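Local coordinates for mandelate racemase/muconate lactonizing protein (Dickeya dadantii, PDB 4IHC), which dehydrates D-mannonate and D-gluconate with low activity in a magnesium-dependent manner, although neither sugar acid appears to be its physiological substrate, at residues P146-T151 / L268-D273; R228-L233 / F243-H248. All coordinates share one frame; numbering follows the deposited sequence.

Contact 1 of 2, residues P146-T151 / L268-D273; sequences PLYCHT and LFYLED. With MG (magnesium ion), chain I.
Two phenol hydroxyls, Y148 OH and Y270 OH, meet inside the barrel at 2.9 Å. Y270 is the donor in this hydrogen bond, and the two side chains cross at about a right angle. Y148 OH arrives at the edge of the Y270 ring, near its plane, whereas Y270 OH lies obliquely to the Y148 ring, 3.2 Å from Y148 CE2. Both tyrosines turn CG into the space between backbone N and carbonyl carbon (chi1 79° for Y148, 63° for Y270), and from there each ring reaches into the gap between strands whose closest CA atoms, those of Y148 and F269, are still 10.7 Å apart. Strand 145-153 opens the (beta/alpha)7beta barrel of the enolase superfamily, a modified TIM barrel, and strand 270-272 stands further round its wall, separated by strands 173-178 and 242-246; the contact therefore spans the interior and is not a pairing of neighbours. I244, from one of the intervening strands, packs against both tyrosines, and R319 touches both as well. A water lies 2.9 Å from Y148 OH, in the plane of that ring at its edge, and donates to E272 OE1 at 2.7 Å, bridging the two. The E272 carboxylate is turned 72° from the Y148 ring, and its second oxygen, OE2, binds the magnesium ion at 1.9 Å and also accepts a hydrogen bond from R319, so metal, arginine and water together fix the group's rotation. D246 and E298 supply the remaining protein ligands, and a metal-bound water donates to D273 OD2 at 2.6 Å.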
ATOM      1  N   PRO A 146      -9.520 -22.182  31.462  1.00 10.03           N
ATOM      2  CA  PRO A 146      -8.679 -23.286  30.990  1.00 15.00           C
ATOM      3  C   PRO A 146      -7.212 -22.908  31.079  1.00  9.91           C
ATOM      4  O   PRO A 146      -6.858 -21.752  30.805  1.00 12.54           O
ATOM      5  CB  PRO A 146      -9.089 -23.476  29.524  1.00 12.74           C
ATOM      6  CG  PRO A 146     -10.077 -22.420  29.207  1.00 12.83           C
ATOM      7  CD  PRO A 146     -10.289 -21.529  30.392  1.00 10.16           C
ATOM      8  N   LEU A 147      -6.376 -23.875  31.452  1.00 14.71           N
ATOM      9  CA  LEU A 147      -4.954 -23.649  31.713  1.00 12.46           C
ATOM     10  C   LEU A 147      -4.079 -24.437  30.765  1.00 12.28           C
ATOM     11  O   LEU A 147      -4.466 -25.483  30.227  1.00  8.24           O
ATOM     12  CB  LEU A 147      -4.574 -24.095  33.143  1.00  7.88           C
ATOM     13  CG  LEU A 147      -5.461 -23.585  34.286  1.00 16.22           C
ATOM     14  CD1 LEU A 147      -5.057 -24.199  35.618  1.00 11.29           C
ATOM     15  CD2 LEU A 147      -5.412 -22.059  34.342  1.00  9.04           C
ATOM     16  N   TYR A 148      -2.856 -23.958  30.612  1.00 11.17           N
ATOM     17  CA  TYR A 148      -1.829 -24.823  30.115  1.00 13.94           C
ATOM     18  C   TYR A 148      -0.652 -24.820  31.041  1.00 14.66           C
ATOM     19  O   TYR A 148      -0.384 -23.824  31.700  1.00 16.60           O
ATOM     20  CB  TYR A 148      -1.435 -24.468  28.681  1.00 12.20           C
ATOM     21  CG  TYR A 148      -0.509 -23.293  28.412  1.00 10.28           C
ATOM     22  CD1 TYR A 148       0.883 -23.433  28.457  1.00 11.37           C
ATOM     23  CD2 TYR A 148      -1.028 -22.089  27.962  1.00  9.30           C
ATOM     24  CE1 TYR A 148       1.717 -22.374  28.114  1.00  9.72           C
ATOM     25  CE2 TYR A 148      -0.202 -21.040  27.604  1.00 10.08           C
ATOM     26  CZ  TYR A 148       1.162 -21.183  27.684  1.00  9.60           C
ATOM     27  OH  TYR A 148       1.932 -20.106  27.323  1.00 10.55           O
ATOM     28  N   CYS A 149       0.038 -25.955  31.092  1.00 13.57           N
ATOM     29  CA  CYS A 149       1.202 -26.114  31.948  1.00 19.55           C
ATOM     30  C   CYS A 149       2.399 -26.478  31.075  1.00 15.16           C
ATOM     31  O   CYS A 149       2.251 -26.831  29.901  1.00 16.65           O
ATOM     32  CB  CYS A 149       0.969 -27.236  32.975  1.00 22.32           C
ATOM     33  SG  CYS A 149       0.721 -28.842  32.185  1.00 35.32           S
ATOM     34  N   HIS A 150       3.584 -26.356  31.644  1.00 15.24           N
ATOM     35  CA  HIS A 150       4.811 -26.664  30.917  1.00 24.75           C
ATOM     36  C   HIS A 150       5.128 -28.148  30.993  1.00 25.91           C
ATOM     37  O   HIS A 150       5.022 -28.761  32.051  1.00 22.29           O
ATOM     38  CB  HIS A 150       5.965 -25.878  31.513  1.00 25.33           C
ATOM     39  CG  HIS A 150       5.843 -24.397  31.332  1.00 31.77           C
ATOM     40  ND1 HIS A 150       6.919 -23.545  31.465  1.00 32.35           N
ATOM     41  CD2 HIS A 150       4.781 -23.618  31.009  1.00 32.63           C
ATOM     42  CE1 HIS A 150       6.521 -22.302  31.248  1.00 45.47           C
ATOM     43  NE2 HIS A 150       5.229 -22.319  30.973  1.00 38.96           N
ATOM     44  N   THR A 151       5.515 -28.731  29.872  1.00 18.81           N
ATOM     45  CA  THR A 151       6.062 -30.088  29.895  1.00 33.15           C
ATOM     46  C   THR A 151       7.423 -30.106  29.199  1.00 38.19           C
ATOM     47  O   THR A 151       7.520 -29.845  28.000  1.00 52.75           O
ATOM     48  CB  THR A 151       5.119 -31.089  29.210  1.00 25.13           C
ATOM     49  OG1 THR A 151       4.861 -30.654  27.864  1.00 33.68           O
ATOM     50  CG2 THR A 151       3.792 -31.173  29.976  1.00 31.01           C
ATOM     51  N   LEU A 268      -0.498 -26.852  16.014  1.00 12.56           N
ATOM     52  CA  LEU A 268      -0.272 -26.232  17.310  1.00 13.03           C
ATOM     53  C   LEU A 268      -1.404 -25.294  17.662  1.00  9.84           C
ATOM     54  O   LEU A 268      -2.043 -24.720  16.794  1.00  8.45           O
ATOM     55  CB  LEU A 268       1.062 -25.465  17.365  1.00 12.06           C
ATOM     56  CG  LEU A 268       2.348 -26.200  16.963  1.00 19.04           C
ATOM     57  CD1 LEU A 268       3.578 -25.462  17.471  1.00 17.39           C
ATOM     58  CD2 LEU A 268       2.402 -27.639  17.419  1.00 25.77           C
ATOM     59  N   PHE A 269      -1.648 -25.155  18.961  1.00 10.07           N
ATOM     60  CA  PHE A 269      -2.561 -24.144  19.469  1.00 15.29           C
ATOM     61  C   PHE A 269      -1.951 -22.760  19.215  1.00 10.59           C
ATOM     62  O   PHE A 269      -2.651 -21.817  18.784  1.00 11.97           O
ATOM     63  CB  PHE A 269      -2.806 -24.375  20.960  1.00 11.09           C
ATOM     64  CG  PHE A 269      -3.806 -23.437  21.548  1.00 13.39           C
ATOM     65  CD1 PHE A 269      -5.168 -23.665  21.386  1.00 12.92           C
ATOM     66  CD2 PHE A 269      -3.394 -22.326  22.266  1.00 13.19           C
ATOM     67  CE1 PHE A 269      -6.095 -22.781  21.920  1.00 13.73           C
ATOM     68  CE2 PHE A 269      -4.320 -21.437  22.783  1.00 11.66           C
ATOM     69  CZ  PHE A 269      -5.671 -21.686  22.634  1.00 12.79           C
ATOM     70  N   TYR A 270      -0.661 -22.632  19.532  1.00 11.20           N
ATOM     71  CA  TYR A 270       0.137 -21.530  19.000  1.00  9.31           C
ATOM     72  C   TYR A 270       1.645 -21.717  19.063  1.00  7.78           C
ATOM     73  O   TYR A 270       2.160 -22.380  19.946  1.00 10.17           O
ATOM     74  CB  TYR A 270      -0.256 -20.180  19.589  1.00  6.53           C
ATOM     75  CG  TYR A 270      -0.089 -19.939  21.089  1.00  9.13           C
ATOM     76  CD1 TYR A 270       1.156 -19.998  21.716  1.00  7.59           C
ATOM     77  CD2 TYR A 270      -1.185 -19.525  21.859  1.00  8.51           C
ATOM     78  CE1 TYR A 270       1.298 -19.723  23.095  1.00  9.89           C
ATOM     79  CE2 TYR A 270      -1.046 -19.228  23.206  1.00  8.16           C
ATOM     80  CZ  TYR A 270       0.194 -19.325  23.821  1.00  8.10           C
ATOM     81  OH  TYR A 270       0.294 -19.015  25.161  1.00 11.32           O
ATOM     82  N   LEU A 271       2.330 -21.126  18.091  1.00  6.32           N
ATOM     83  CA  LEU A 271       3.771 -21.018  18.083  1.00  6.67           C
ATOM     84  C   LEU A 271       4.157 -19.639  18.645  1.00  9.93           C
ATOM     85  O   LEU A 271       3.736 -18.616  18.107  1.00 10.67           O
ATOM     86  CB  LEU A 271       4.272 -21.184  16.651  1.00  9.64           C
ATOM     87  CG  LEU A 271       5.797 -21.141  16.406  1.00 12.64           C
ATOM     88  CD1 LEU A 271       6.490 -22.270  17.139  1.00 10.47           C
ATOM     89  CD2 LEU A 271       6.110 -21.233  14.917  1.00 13.91           C
ATOM     90  N   GLU A 272       4.945 -19.624  19.719  1.00  7.43           N
ATOM     91  CA  GLU A 272       5.158 -18.424  20.504  1.00 11.56           C
ATOM     92  C   GLU A 272       6.499 -17.756  20.220  1.00 13.61           C
ATOM     93  O   GLU A 272       7.514 -18.437  20.061  1.00 12.17           O
ATOM     94  CB  GLU A 272       5.061 -18.776  21.997  1.00 13.20           C
ATOM     95  CG  GLU A 272       5.547 -17.685  22.917  1.00 17.87           C
ATOM     96  CD  GLU A 272       5.355 -18.039  24.373  1.00 29.18           C
ATOM     97  OE1 GLU A 272       4.526 -18.930  24.657  1.00 22.69           O
ATOM     98  OE2 GLU A 272       6.024 -17.417  25.231  1.00 27.57           O
ATOM     99  N   ASP A 273       6.497 -16.423  20.176  1.00 15.40           N
ATOM    100  CA  ASP A 273       7.731 -15.640  19.990  1.00 13.09           C
ATOM    101  C   ASP A 273       8.642 -16.127  18.837  1.00 12.38           C
ATOM    102  O   ASP A 273       9.812 -16.383  19.038  1.00 12.84           O
ATOM    103  CB  ASP A 273       8.504 -15.517  21.320  1.00 16.12           C
ATOM    104  CG  ASP A 273       7.823 -14.548  22.331  1.00 38.45           C
ATOM    105  OD1 ASP A 273       6.723 -14.016  22.037  1.00 29.13           O
ATOM    106  OD2 ASP A 273       8.375 -14.331  23.442  1.00 37.30           O
TER
HETATM  107 MG    MG I 501       7.637 -17.546  26.223  1.00 11.28          MG
HETATM  108  O   HOH W   1       4.735 -20.563  26.820  1.00 21.49           O
HETATM  109  O   HOH W   2       8.624 -16.543  24.783  1.00 14.91           O
HETATM  110  O   HOH W   3       9.151 -17.618  27.290  1.00 16.20           O

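Contact 2 of 2, residues R228-L233 / F243-H248; sequences RLFEHL and FIHDVH. With MG (magnesium ion), chain I.
Helix 228-233 runs nearly antiparallel to strand 243-246, at 165° with the axes 11.5 Å apart, and F230 from the helix meets F243 and H245 from the strand in an aromatic cluster between the two backbones. F230 and F243 slide past one another in opposite directions, with F243 CD2 at the edge of the F230 ring, 3.6 Å from F230 CD1. Their planes are inclined at 48°, neither stacked nor perpendicular. Toward H245, F230 makes an offset edge-to-face pair: the F230 edge is directed at the imidazole face, with the planes 80° apart, and F230 CZ also rests 3.6 Å from H245 CB. One turn further along the helix, L233 CB bears obliquely on the far end of the F243 ring, 3.6 Å from F243 CE2. This is the helix-on-strand layer of the barrel, in which the helix packs on the outside of the wall and returns the chain to the next parallel strand. H245 points outward into that layer with CG anti to its own N, and its buried imidazole is held at both nitrogens: NE2 bonds to the Y222 hydroxyl and ND1 to the carbonyl of C176. The next residue, D246, faces the interior, where OD2 binds magnesium at 2.0 Å and OD1 accepts a hydrogen bond from a metal-bound water at 2.8 Å. R175 also bonds to D246 OD2, consistent with charge compensation there.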
ATOM      1  N   ARG A 228      10.422 -32.848  14.010  1.00 30.38           N
ATOM      2  CA  ARG A 228      10.576 -34.242  14.371  1.00 18.89           C
ATOM      3  C   ARG A 228       9.875 -34.527  15.723  1.00 33.34           C
ATOM      4  O   ARG A 228       9.211 -35.515  15.888  1.00 21.33           O
ATOM      5  CB  ARG A 228      12.051 -34.652  14.484  1.00 28.46           C
ATOM      6  CG  ARG A 228      13.033 -34.140  13.421  1.00 49.59           C
ATOM      7  CD  ARG A 228      14.440 -34.851  13.352  1.00 65.44           C
ATOM      8  NE  ARG A 228      15.329 -34.598  14.507  1.00 96.48           N
ATOM      9  CZ  ARG A 228      16.315 -33.685  14.543  1.00 84.09           C
ATOM     10  NH1 ARG A 228      16.572 -32.951  13.494  1.00 65.79           N
ATOM     11  NH2 ARG A 228      17.062 -33.521  15.615  1.00 37.41           N
ATOM     12  N   LEU A 229      10.047 -33.606  16.661  1.00 22.98           N
ATOM     13  CA  LEU A 229       9.421 -33.746  17.966  1.00 15.72           C
ATOM     14  C   LEU A 229       7.906 -33.775  17.893  1.00 17.05           C
ATOM     15  O   LEU A 229       7.256 -34.612  18.519  1.00 18.52           O
ATOM     16  CB  LEU A 229       9.927 -32.655  18.910  1.00 16.72           C
ATOM     17  CG  LEU A 229       9.070 -32.339  20.124  1.00 22.15           C
ATOM     18  CD1 LEU A 229       9.210 -33.410  21.199  1.00 27.12           C
ATOM     19  CD2 LEU A 229       9.411 -30.958  20.669  1.00 23.61           C
ATOM     20  N   PHE A 230       7.321 -32.879  17.113  1.00 21.59           N
ATOM     21  CA  PHE A 230       5.868 -32.842  17.035  1.00 15.50           C
ATOM     22  C   PHE A 230       5.276 -33.973  16.229  1.00 18.86           C
ATOM     23  O   PHE A 230       4.164 -34.400  16.505  1.00 19.49           O
ATOM     24  CB  PHE A 230       5.380 -31.470  16.589  1.00 14.61           C
ATOM     25  CG  PHE A 230       5.482 -30.487  17.688  1.00 16.09           C
ATOM     26  CD1 PHE A 230       4.602 -30.568  18.765  1.00 14.96           C
ATOM     27  CD2 PHE A 230       6.515 -29.576  17.737  1.00 18.98           C
ATOM     28  CE1 PHE A 230       4.716 -29.705  19.833  1.00 24.62           C
ATOM     29  CE2 PHE A 230       6.634 -28.708  18.808  1.00 17.73           C
ATOM     30  CZ  PHE A 230       5.733 -28.771  19.847  1.00 17.40           C
ATOM     31  N   GLU A 231       6.031 -34.480  15.257  1.00 15.82           N
ATOM     32  CA  GLU A 231       5.576 -35.652  14.519  1.00 30.77           C
ATOM     33  C   GLU A 231       5.494 -36.856  15.470  1.00 22.35           C
ATOM     34  O   GLU A 231       4.574 -37.663  15.396  1.00 24.00           O
ATOM     35  CB  GLU A 231       6.504 -35.949  13.338  1.00 25.95           C
ATOM     36  CG  GLU A 231       5.987 -37.062  12.437  1.00 52.93           C
ATOM     37  CD  GLU A 231       7.056 -37.617  11.512  1.00 74.47           C
ATOM     38  OE1 GLU A 231       7.051 -38.840  11.265  1.00 81.84           O
ATOM     39  OE2 GLU A 231       7.905 -36.836  11.034  1.00 65.48           O
ATOM     40  N   HIS A 232       6.453 -36.959  16.380  1.00 26.15           N
ATOM     41  CA  HIS A 232       6.419 -38.032  17.363  1.00 26.21           C
ATOM     42  C   HIS A 232       5.227 -37.842  18.316  1.00 26.07           C
ATOM     43  O   HIS A 232       4.359 -38.716  18.425  1.00 28.09           O
ATOM     44  CB  HIS A 232       7.767 -38.132  18.093  1.00 30.63           C
ATOM     45  CG  HIS A 232       7.720 -38.929  19.363  1.00 71.91           C
ATOM     46  ND1 HIS A 232       7.877 -40.299  19.393  1.00 43.30           N
ATOM     47  CD2 HIS A 232       7.545 -38.544  20.651  1.00 76.78           C
ATOM     48  CE1 HIS A 232       7.790 -40.723  20.643  1.00 59.07           C
ATOM     49  NE2 HIS A 232       7.589 -39.678  21.427  1.00 45.69           N
ATOM     50  N   LEU A 233       5.152 -36.688  18.976  1.00 21.19           N
ATOM     51  CA  LEU A 233       4.037 -36.435  19.879  1.00 21.88           C
ATOM     52  C   LEU A 233       2.678 -36.750  19.234  1.00 19.20           C
ATOM     53  O   LEU A 233       1.851 -37.436  19.839  1.00 16.61           O
ATOM     54  CB  LEU A 233       4.068 -35.003  20.436  1.00 17.19           C
ATOM     55  CG  LEU A 233       5.333 -34.628  21.214  1.00 20.62           C
ATOM     56  CD1 LEU A 233       5.362 -33.158  21.591  1.00 23.03           C
ATOM     57  CD2 LEU A 233       5.482 -35.524  22.441  1.00 21.37           C
ATOM     58  N   PHE A 243      -1.256 -28.320  21.764  1.00 11.69           N
ATOM     59  CA  PHE A 243       0.196 -28.208  21.944  1.00 17.05           C
ATOM     60  C   PHE A 243       0.586 -26.796  21.719  1.00 16.05           C
ATOM     61  O   PHE A 243       0.137 -26.185  20.766  1.00 15.27           O
ATOM     62  CB  PHE A 243       0.991 -29.006  20.896  1.00 12.82           C
ATOM     63  CG  PHE A 243       0.944 -30.496  21.081  1.00 17.39           C
ATOM     64  CD1 PHE A 243       0.641 -31.053  22.317  1.00 18.51           C
ATOM     65  CD2 PHE A 243       1.274 -31.339  20.032  1.00 16.16           C
ATOM     66  CE1 PHE A 243       0.627 -32.426  22.494  1.00 26.57           C
ATOM     67  CE2 PHE A 243       1.261 -32.717  20.204  1.00 22.79           C
ATOM     68  CZ  PHE A 243       0.932 -33.262  21.436  1.00 21.13           C
ATOM     69  N   ILE A 244       1.479 -26.312  22.568  1.00 14.77           N
ATOM     70  CA  ILE A 244       2.048 -24.992  22.405  1.00 16.31           C
ATOM     71  C   ILE A 244       3.579 -25.147  22.322  1.00 15.76           C
ATOM     72  O   ILE A 244       4.142 -25.900  23.090  1.00 15.88           O
ATOM     73  CB  ILE A 244       1.676 -24.160  23.613  1.00 11.72           C
ATOM     74  CG1 ILE A 244       0.247 -23.631  23.431  1.00 18.42           C
ATOM     75  CG2 ILE A 244       2.695 -23.045  23.862  1.00  9.48           C
ATOM     76  CD1 ILE A 244      -0.345 -23.069  24.698  1.00 18.46           C
ATOM     77  N   HIS A 245       4.246 -24.451  21.398  1.00 10.50           N
ATOM     78  CA  HIS A 245       5.708 -24.460  21.384  1.00 11.94           C
ATOM     79  C   HIS A 245       6.221 -23.030  21.421  1.00 13.22           C
ATOM     80  O   HIS A 245       5.705 -22.178  20.714  1.00 13.30           O
ATOM     81  CB  HIS A 245       6.246 -25.171  20.133  1.00 10.43           C
ATOM     82  CG  HIS A 245       7.736 -25.268  20.098  1.00 13.09           C
ATOM     83  ND1 HIS A 245       8.450 -26.067  20.973  1.00  8.68           N
ATOM     84  CD2 HIS A 245       8.657 -24.659  19.301  1.00 12.36           C
ATOM     85  CE1 HIS A 245       9.747 -25.929  20.731  1.00 11.34           C
ATOM     86  NE2 HIS A 245       9.900 -25.099  19.710  1.00 15.16           N
ATOM     87  N   ASP A 246       7.243 -22.791  22.239  1.00 10.72           N
ATOM     88  CA  ASP A 246       7.868 -21.479  22.405  1.00 10.81           C
ATOM     89  C   ASP A 246       9.225 -21.385  21.717  1.00 10.96           C
ATOM     90  O   ASP A 246      10.197 -21.986  22.171  1.00 16.27           O
ATOM     91  CB  ASP A 246       8.072 -21.224  23.904  1.00 10.51           C
ATOM     92  CG  ASP A 246       8.192 -19.739  24.251  1.00 16.90           C
ATOM     93  OD1 ASP A 246       8.576 -18.930  23.372  1.00 12.31           O
ATOM     94  OD2 ASP A 246       7.943 -19.381  25.430  1.00 10.18           O
ATOM     95  N   VAL A 247       9.298 -20.630  20.619  1.00 10.97           N
ATOM     96  CA  VAL A 247      10.547 -20.412  19.914  1.00  9.04           C
ATOM     97  C   VAL A 247      11.449 -19.442  20.698  1.00 14.78           C
ATOM     98  O   VAL A 247      12.682 -19.492  20.602  1.00 14.09           O
ATOM     99  CB  VAL A 247      10.308 -19.854  18.505  1.00  9.92           C
ATOM    100  CG1 VAL A 247      11.621 -19.601  17.779  1.00  8.65           C
ATOM    101  CG2 VAL A 247       9.411 -20.776  17.685  1.00  7.72           C
ATOM    102  N   HIS A 248      10.836 -18.526  21.437  1.00 17.54           N
ATOM    103  CA  HIS A 248      11.583 -17.736  22.407  1.00 16.62           C
ATOM    104  C   HIS A 248      12.664 -16.899  21.742  1.00 14.17           C
ATOM    105  O   HIS A 248      13.759 -16.775  22.292  1.00 15.69           O
ATOM    106  CB  HIS A 248      12.243 -18.691  23.398  1.00 16.82           C
ATOM    107  CG  HIS A 248      12.448 -18.118  24.761  1.00 21.55           C
ATOM    108  ND1 HIS A 248      13.357 -17.117  25.021  1.00 25.71           N
ATOM    109  CD2 HIS A 248      11.899 -18.445  25.952  1.00 40.41           C
ATOM    110  CE1 HIS A 248      13.342 -16.833  26.310  1.00 27.95           C
ATOM    111  NE2 HIS A 248      12.464 -17.622  26.899  1.00 51.02           N
TER
HETATM  112 MG    MG I 501       7.637 -17.546  26.223  1.00 11.28          MG
HETATM  113  O   HOH W   2       8.624 -16.543  24.783  1.00 14.91           O
HETATM  114  O   HOH W   3       9.151 -17.618  27.290  1.00 16.20           O

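Overall arrangement
Contact 1 crosses the barrel interior while contact 2 packs a helix on the outside of the same wall, with centres about 10 Å apart, so one beta wall serves two environments. Strands 242-246 and 270-272 are neighbours in this wall, with F269 N 2.7 Å from F243 O in a probable hydrogen bond. L271 CD1 packs on V247 CG2 at 3.3 Å. At the magnesium ion E272 OE2 and D246 OD2 come within 2.8 Å, and the shared cation probably offsets the repulsion. Two waters complete part of the coordination of this single ion; one of them ties D273 of contact 1 to D246 of contact 2. H248, probably a proton donor/acceptor in catalysis, follows D246 closely in the chain.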